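Side-chain contact in Alpha/beta hydrolase (Paenibacillus sp. VTT E-133280, PDB 6TJ2), which probably acts as an extracellular methyl salicylate esterase, hydrolysing the ester in the manner of tobacco salicylic acid binding protein 2: residues 265-268 and 274-277. Sequence-based numbering, arbitrary orientation.
Sequences MTTV and MMAE
Met275 reaches across to Thr267 and Val268 and packs its thioether chain against these two residues of the short helix 267-270. Its CG does most of the touching: it lies 3.7 Å from the carbonyl O of Thr267 and 4.0 Å from CA of Val268, so the chain runs over backbone as much as side chain. The chain is bent at both chi2 (-57°) and chi3 (-46°), folding compactly and leaving SD 3.8 Å from the methyl CG2 of Thr267; the two side chains meet at about a right angle. Val268 adds a looser apolar touch, CG1 to CG of Met275 at 4.3 Å.

The Thr267 methyl has a second sulfur-bearing neighbour. The terminal CE of Met274 comes within 3.6 Å of CG2 of Thr267, methyl against methyl, the two side chains meeting at a slant. Because CG2 lies roughly anti to the backbone N (OG1 at chi1 -41°), the threonine gives its carbon to both methionines while OG1 is hydrogen-bonded with the backbone N of Asp263. The contact is van der Waals packing, mostly between apolar groups. Met275 also touches Phe140 and, on helix 61-69, Thr63.

The Thr267 side chain lies near, without touching, the presumed Ser-His-Asp triad of Ser117, His264 and Asp234. Packing of the C-terminal helix 272-283 against the segment that follows this histidine belongs to the alpha/beta-hydrolase fold.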
loop_
_atom_site.group_PDB
_atom_site.type_symbol
_atom_site.label_atom_id
_atom_site.label_comp_id
_atom_site.label_asym_id
_atom_site.label_seq_id
_atom_site.Cartn_x
_atom_site.Cartn_y
_atom_site.Cartn_z
ATOM N N MET A 265 -1.054 16.437 7.238
ATOM C CA MET A 265 -0.738 17.577 8.157
ATOM C C MET A 265 -0.914 17.251 9.635
ATOM O O MET A 265 -0.534 18.115 10.443
ATOM C CB MET A 265 -1.544 18.812 7.783
ATOM C CG MET A 265 -1.219 19.268 6.412
ATOM S SD MET A 265 -1.830 20.946 6.172
ATOM C CE MET A 265 -0.891 21.464 4.744
ATOM N N THR A 266 -1.342 16.067 10.043
ATOM C CA THR A 266 -1.450 15.758 11.498
ATOM C C THR A 266 -0.086 15.326 12.040
ATOM O O THR A 266 0.357 15.767 13.111
ATOM C CB THR A 266 -2.440 14.610 11.707
ATOM O OG1 THR A 266 -3.688 14.938 11.095
ATOM C CG2 THR A 266 -2.630 14.254 13.162
ATOM N N THR A 267 0.558 14.395 11.350
ATOM C CA THR A 267 1.597 13.551 11.963
ATOM C C THR A 267 2.823 14.341 12.310
ATOM O O THR A 267 3.483 14.038 13.323
ATOM C CB THR A 267 1.881 12.374 11.032
ATOM O OG1 THR A 267 0.644 11.880 10.495
ATOM C CG2 THR A 267 2.614 11.229 11.726
ATOM N N VAL A 268 3.153 15.352 11.537
ATOM C CA VAL A 268 4.352 16.176 11.881
ATOM C C VAL A 268 4.122 16.913 13.194
ATOM O O VAL A 268 5.089 17.401 13.837
ATOM C CB VAL A 268 4.743 17.178 10.787
ATOM C CG1 VAL A 268 5.187 16.415 9.556
ATOM C CG2 VAL A 268 3.660 18.198 10.522
ATOM N N MET A 274 8.796 10.302 15.814
ATOM C CA MET A 274 8.720 9.299 14.739
ATOM C C MET A 274 9.017 9.944 13.367
ATOM O O MET A 274 9.794 9.397 12.560
ATOM C CB MET A 274 7.334 8.665 14.746
ATOM C CG MET A 274 7.158 7.612 13.705
ATOM S SD MET A 274 5.421 7.263 13.341
ATOM C CE MET A 274 5.071 8.725 12.349
ATOM N N MET A 275 8.490 11.130 13.129
ATOM C CA MET A 275 8.755 11.828 11.870
ATOM C C MET A 275 10.213 12.200 11.700
ATOM O O MET A 275 10.789 12.028 10.610
ATOM C CB MET A 275 7.884 13.081 11.703
ATOM C CG MET A 275 6.416 12.788 11.535
ATOM S SD MET A 275 6.021 11.668 10.124
ATOM C CE MET A 275 7.048 12.424 8.871
ATOM N N ALA A 276 10.845 12.686 12.763
ATOM C CA ALA A 276 12.288 13.001 12.725
ATOM C C ALA A 276 13.068 11.749 12.368
ATOM O O ALA A 276 13.954 11.794 11.522
ATOM C CB ALA A 276 12.695 13.571 14.065
ATOM N N GLU A 277 12.729 10.616 12.964
ATOM C CA GLU A 277 13.440 9.365 12.649
ATOM C C GLU A 277 13.253 8.988 11.183
ATOM O O GLU A 277 14.215 8.548 10.547
ATOM C CB GLU A 277 12.966 8.253 13.576
ATOM C CG GLU A 277 13.327 8.474 15.028
ATOM C CD GLU A 277 12.606 7.485 15.943
ATOM O OE1 GLU A 277 11.707 6.725 15.469
ATOM O OE2 GLU A 277 12.929 7.474 17.125
#